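Local coordinates for hypothetical protein TTHA0636 (Thermus thermophilus HB8, PDB 1WWP) that is of unconfirmed function but belongs to the nucleotidyltransferase substrate-binding family and probably works with a nucleotidyltransferase partner, at residues M1-A13 with A25-F37. Residues are numbered along the deposited sequence; the frame is centred on the assembly and turned at random.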
loop_
_atom_site.group_PDB
_atom_site.type_symbol
_atom_site.label_atom_id
_atom_site.label_comp_id
_atom_site.label_asym_id
_atom_site.label_seq_id
_atom_site.Cartn_x
_atom_site.Cartn_y
_atom_site.Cartn_z
HETATM N N MSE A 1 -12.552 10.398 6.264
HETATM C CA MSE A 1 -12.732 8.985 5.826
HETATM C C MSE A 1 -12.457 8.010 6.969
HETATM O O MSE A 1 -12.928 6.871 6.949
HETATM C CB MSE A 1 -11.800 8.681 4.645
HETATM C CG MSE A 1 -11.780 7.215 4.222
HETATM SE SE MSE A 1 -10.862 6.881 2.544
HETATM C CE MSE A 1 -12.407 6.553 1.426
ATOM N N ALA A 2 -11.705 8.472 7.965
ATOM C CA ALA A 2 -11.338 7.664 9.125
ATOM C C ALA A 2 -12.349 6.575 9.511
ATOM O O ALA A 2 -12.225 5.430 9.080
ATOM C CB ALA A 2 -11.069 8.577 10.320
ATOM N N GLU A 3 -13.341 6.942 10.319
ATOM C CA GLU A 3 -14.374 6.019 10.805
ATOM C C GLU A 3 -14.927 4.981 9.818
ATOM O O GLU A 3 -14.917 3.779 10.101
ATOM C CB GLU A 3 -15.548 6.812 11.394
ATOM C CG GLU A 3 -15.183 7.687 12.590
ATOM C CD GLU A 3 -14.728 9.087 12.197
ATOM O OE1 GLU A 3 -13.797 9.220 11.373
ATOM O OE2 GLU A 3 -15.304 10.064 12.723
ATOM N N LYS A 4 -15.424 5.438 8.675
ATOM C CA LYS A 4 -15.995 4.540 7.674
ATOM C C LYS A 4 -14.939 3.581 7.119
ATOM O O LYS A 4 -15.212 2.399 6.879
ATOM C CB LYS A 4 -16.610 5.362 6.540
ATOM C CG LYS A 4 -17.814 4.720 5.859
ATOM C CD LYS A 4 -17.441 3.460 5.090
ATOM C CE LYS A 4 -18.621 2.957 4.275
ATOM N NZ LYS A 4 -18.291 1.717 3.528
ATOM N N ALA A 5 -13.733 4.096 6.911
ATOM C CA ALA A 5 -12.644 3.273 6.404
ATOM C C ALA A 5 -12.316 2.250 7.488
ATOM O O ALA A 5 -12.061 1.083 7.204
ATOM C CB ALA A 5 -11.430 4.140 6.103
ATOM N N LEU A 6 -12.351 2.701 8.737
ATOM C CA LEU A 6 -12.074 1.842 9.879
ATOM C C LEU A 6 -13.059 0.673 9.973
ATOM O O LEU A 6 -12.728 -0.379 10.513
ATOM C CB LEU A 6 -12.117 2.662 11.170
ATOM C CG LEU A 6 -11.873 1.925 12.489
ATOM C CD1 LEU A 6 -10.610 1.054 12.418
ATOM C CD2 LEU A 6 -11.747 2.958 13.593
ATOM N N ALA A 7 -14.256 0.861 9.424
ATOM C CA ALA A 7 -15.312 -0.162 9.441
ATOM C C ALA A 7 -15.007 -1.326 8.510
ATOM O O ALA A 7 -15.255 -2.489 8.836
ATOM C CB ALA A 7 -16.645 0.476 9.053
ATOM N N THR A 8 -14.470 -1.009 7.337
ATOM C CA THR A 8 -14.131 -2.034 6.358
ATOM C C THR A 8 -12.942 -2.840 6.869
ATOM O O THR A 8 -12.841 -4.045 6.618
ATOM C CB THR A 8 -13.802 -1.397 5.012
ATOM O OG1 THR A 8 -12.648 -0.558 5.150
ATOM C CG2 THR A 8 -14.968 -0.535 4.553
ATOM N N LEU A 9 -12.048 -2.181 7.603
ATOM C CA LEU A 9 -10.889 -2.869 8.167
ATOM C C LEU A 9 -11.337 -3.894 9.213
ATOM O O LEU A 9 -10.902 -5.050 9.192
ATOM C CB LEU A 9 -9.930 -1.867 8.828
ATOM C CG LEU A 9 -8.834 -2.476 9.723
ATOM C CD1 LEU A 9 -7.984 -3.418 8.907
ATOM C CD2 LEU A 9 -7.978 -1.393 10.328
ATOM N N LYS A 10 -12.197 -3.461 10.133
ATOM C CA LYS A 10 -12.678 -4.339 11.193
ATOM C C LYS A 10 -13.371 -5.590 10.661
ATOM O O LYS A 10 -13.382 -6.626 11.324
ATOM C CB LYS A 10 -13.591 -3.566 12.146
ATOM C CG LYS A 10 -12.817 -2.568 12.995
ATOM C CD LYS A 10 -13.671 -1.905 14.061
ATOM C CE LYS A 10 -14.716 -0.981 13.459
ATOM N NZ LYS A 10 -15.519 -0.322 14.529
ATOM N N GLU A 11 -13.930 -5.497 9.457
ATOM C CA GLU A 11 -14.579 -6.642 8.838
ATOM C C GLU A 11 -13.590 -7.797 8.700
ATOM O O GLU A 11 -13.968 -8.962 8.804
ATOM C CB GLU A 11 -15.080 -6.293 7.436
ATOM C CG GLU A 11 -16.201 -5.278 7.368
ATOM C CD GLU A 11 -16.777 -5.166 5.965
ATOM O OE1 GLU A 11 -17.204 -6.206 5.424
ATOM O OE2 GLU A 11 -16.809 -4.049 5.403
ATOM N N LEU A 12 -12.322 -7.474 8.471
ATOM C CA LEU A 12 -11.311 -8.500 8.252
ATOM C C LEU A 12 -10.235 -8.611 9.321
ATOM O O LEU A 12 -9.663 -9.678 9.509
ATOM C CB LEU A 12 -10.624 -8.250 6.910
ATOM C CG LEU A 12 -11.473 -8.210 5.640
ATOM C CD1 LEU A 12 -10.683 -7.547 4.511
ATOM C CD2 LEU A 12 -11.880 -9.612 5.256
ATOM N N ALA A 13 -9.953 -7.512 10.011
ATOM C CA ALA A 13 -8.899 -7.507 11.026
ATOM C C ALA A 13 -9.111 -8.471 12.193
ATOM O O ALA A 13 -8.151 -8.875 12.849
ATOM C CB ALA A 13 -8.699 -6.093 11.550
ATOM N N ALA A 25 -6.214 -8.304 1.653
ATOM C CA ALA A 25 -7.262 -7.294 1.688
ATOM C C ALA A 25 -7.235 -6.514 3.006
ATOM O O ALA A 25 -7.471 -5.312 3.034
ATOM C CB ALA A 25 -8.635 -7.961 1.511
ATOM N N ALA A 26 -6.969 -7.206 4.105
ATOM C CA ALA A 26 -6.918 -6.557 5.416
ATOM C C ALA A 26 -5.730 -5.598 5.438
ATOM O O ALA A 26 -5.782 -4.540 6.046
ATOM C CB ALA A 26 -6.759 -7.593 6.512
ATOM N N ILE A 27 -4.657 -5.977 4.761
ATOM C CA ILE A 27 -3.469 -5.132 4.729
ATOM C C ILE A 27 -3.742 -3.862 3.922
ATOM O O ILE A 27 -3.351 -2.766 4.313
ATOM C CB ILE A 27 -2.287 -5.919 4.141
ATOM C CG1 ILE A 27 -1.886 -7.015 5.128
ATOM C CG2 ILE A 27 -1.129 -4.990 3.826
ATOM C CD1 ILE A 27 -0.883 -8.005 4.559
ATOM N N GLN A 28 -4.433 -4.021 2.798
ATOM C CA GLN A 28 -4.794 -2.895 1.955
ATOM C C GLN A 28 -5.684 -1.931 2.742
ATOM O O GLN A 28 -5.480 -0.716 2.718
ATOM C CB GLN A 28 -5.533 -3.397 0.701
ATOM C CG GLN A 28 -6.240 -2.307 -0.108
ATOM C CD GLN A 28 -5.285 -1.367 -0.848
ATOM O OE1 GLN A 28 -5.731 -0.445 -1.534
ATOM N NE2 GLN A 28 -3.978 -1.596 -0.716
ATOM N N ARG A 29 -6.667 -2.464 3.455
ATOM C CA ARG A 29 -7.573 -1.616 4.229
ATOM C C ARG A 29 -6.859 -0.928 5.367
ATOM O O ARG A 29 -7.171 0.206 5.715
ATOM C CB ARG A 29 -8.746 -2.448 4.758
ATOM C CG ARG A 29 -9.596 -3.012 3.630
ATOM C CD ARG A 29 -10.779 -3.880 4.106
ATOM N NE ARG A 29 -11.569 -4.241 2.931
ATOM C CZ ARG A 29 -12.691 -4.956 2.930
ATOM N NH1 ARG A 29 -13.208 -5.421 4.064
ATOM N NH2 ARG A 29 -13.289 -5.212 1.775
ATOM N N PHE A 30 -5.912 -1.622 5.975
ATOM C CA PHE A 30 -5.142 -1.002 7.040
ATOM C C PHE A 30 -4.431 0.235 6.447
ATOM O O PHE A 30 -4.372 1.303 7.066
ATOM C CB PHE A 30 -4.112 -2.008 7.567
ATOM C CG PHE A 30 -2.981 -1.375 8.328
ATOM C CD1 PHE A 30 -3.223 -0.636 9.478
ATOM C CD2 PHE A 30 -1.666 -1.503 7.873
ATOM C CE1 PHE A 30 -2.167 -0.024 10.169
ATOM C CE2 PHE A 30 -0.595 -0.888 8.565
ATOM C CZ PHE A 30 -0.851 -0.151 9.707
ATOM N N GLU A 31 -3.906 0.079 5.238
ATOM C CA GLU A 31 -3.200 1.176 4.585
ATOM C C GLU A 31 -4.055 2.422 4.471
ATOM O O GLU A 31 -3.696 3.472 5.013
ATOM C CB GLU A 31 -2.728 0.751 3.194
ATOM C CG GLU A 31 -1.549 -0.221 3.202
ATOM C CD GLU A 31 -1.016 -0.493 1.800
ATOM O OE1 GLU A 31 0.134 -0.961 1.674
ATOM O OE2 GLU A 31 -1.740 -0.239 0.815
ATOM N N TYR A 32 -5.198 2.323 3.795
ATOM C CA TYR A 32 -6.016 3.514 3.651
ATOM C C TYR A 32 -6.681 3.985 4.931
ATOM O O TYR A 32 -7.047 5.152 5.041
ATOM C CB TYR A 32 -7.028 3.368 2.498
ATOM C CG TYR A 32 -8.126 2.334 2.613
ATOM C CD1 TYR A 32 -9.150 2.473 3.545
ATOM C CD2 TYR A 32 -8.208 1.282 1.688
ATOM C CE1 TYR A 32 -10.251 1.590 3.545
ATOM C CE2 TYR A 32 -9.293 0.401 1.677
ATOM C CZ TYR A 32 -10.314 0.562 2.601
ATOM O OH TYR A 32 -11.402 -0.285 2.549
ATOM N N THR A 33 -6.818 3.098 5.911
ATOM C CA THR A 33 -7.397 3.502 7.178
ATOM C C THR A 33 -6.354 4.303 7.953
ATOM O O THR A 33 -6.663 5.285 8.632
ATOM C CB THR A 33 -7.801 2.278 8.035
ATOM O OG1 THR A 33 -8.862 1.569 7.384
ATOM C CG2 THR A 33 -8.235 2.733 9.434
ATOM N N PHE A 34 -5.111 3.854 7.860
ATOM C CA PHE A 34 -4.000 4.526 8.520
ATOM C C PHE A 34 -3.849 5.949 7.988
ATOM O O PHE A 34 -3.743 6.906 8.755
ATOM C CB PHE A 34 -2.710 3.764 8.242
ATOM C CG PHE A 34 -1.479 4.472 8.704
ATOM C CD1 PHE A 34 -0.742 5.265 7.822
ATOM C CD2 PHE A 34 -1.031 4.327 10.016
ATOM C CE1 PHE A 34 0.425 5.898 8.239
ATOM C CE2 PHE A 34 0.138 4.959 10.446
ATOM C CZ PHE A 34 0.865 5.747 9.551
ATOM N N GLU A 35 -3.813 6.070 6.665
ATOM C CA GLU A 35 -3.655 7.373 6.034
ATOM C C GLU A 35 -4.766 8.318 6.465
ATOM O O GLU A 35 -4.510 9.482 6.774
ATOM C CB GLU A 35 -3.645 7.230 4.516
ATOM C CG GLU A 35 -2.572 6.258 3.979
ATOM C CD GLU A 35 -1.129 6.631 4.364
ATOM O OE1 GLU A 35 -0.801 7.839 4.415
ATOM O OE2 GLU A 35 -0.318 5.705 4.593
ATOM N N ALA A 36 -5.998 7.819 6.490
ATOM C CA ALA A 36 -7.127 8.645 6.903
ATOM C C ALA A 36 -7.017 8.943 8.387
ATOM O O ALA A 36 -7.410 10.004 8.855
ATOM C CB ALA A 36 -8.454 7.932 6.618
ATOM N N PHE A 37 -6.468 8.000 9.137
ATOM C CA PHE A 37 -6.342 8.202 10.567
ATOM C C PHE A 37 -5.335 9.305 10.946
ATOM O O PHE A 37 -5.670 10.208 11.697
ATOM C CB PHE A 37 -5.949 6.894 11.248
ATOM C CG PHE A 37 -5.734 7.031 12.716
ATOM C CD1 PHE A 37 -6.809 7.233 13.571
ATOM C CD2 PHE A 37 -4.442 7.007 13.247
ATOM C CE1 PHE A 37 -6.610 7.408 14.946
ATOM C CE2 PHE A 37 -4.229 7.182 14.613
ATOM C CZ PHE A 37 -5.321 7.384 15.470
#
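The antiparallel pairing of helix 2-13 with the longer helix 20-49, part of the all-helical bundle of this nucleotidyltransferase substrate-binding family, brings Ala5, Thr8, Leu9 and Leu12 against Ala26, Arg29, Tyr32 and Thr33. The axes of the two short segments approach to 8.7 Å at 160°, with alanines at several of the closest positions. Leu9 and Arg29 each pack as a knob into a hole on the facing helix: Leu9 settles among Ala26, Arg29, Phe30 and Thr33, its CD1 4.3 Å from CB of Phe30, and Arg29 among Thr8, Leu9, Glu11 and Leu12.

Arg29 leaves its helix with CG beside the backbone N (chi1 -64°) and then runs fully extended, which carries the guanidinium between Thr8 CB on one face and Leu12 CD1 on the other. NH1 of Arg29 donates to the backbone O of Thr8 (2.9 Å) through a bent bond, 143° at the hydrogen, while NE of the same side chain forms a salt bridge with Asp24 of the second subunit. The Glu11 carboxylate probably adds only a general charge attraction, OE2 standing 4.1 Å from NH1 of Arg29 and well out of the guanidinium plane. A leucine in place of Arg29 would probably cost Asp24 of the second subunit this charged partner and the Thr8 carbonyl this donor.

Roughly one turn further along the same helix as Arg29, Tyr32 presents its ring edge to Ala5 CB, and its OH lies 2.9 Å from OG1 of Thr8, which itself donates to Ala5 O at 2.7 Å. Polar groups thus punctuate an otherwise apolar seam, and the same arginine that ties the two helices together also joins them to the dimer partner.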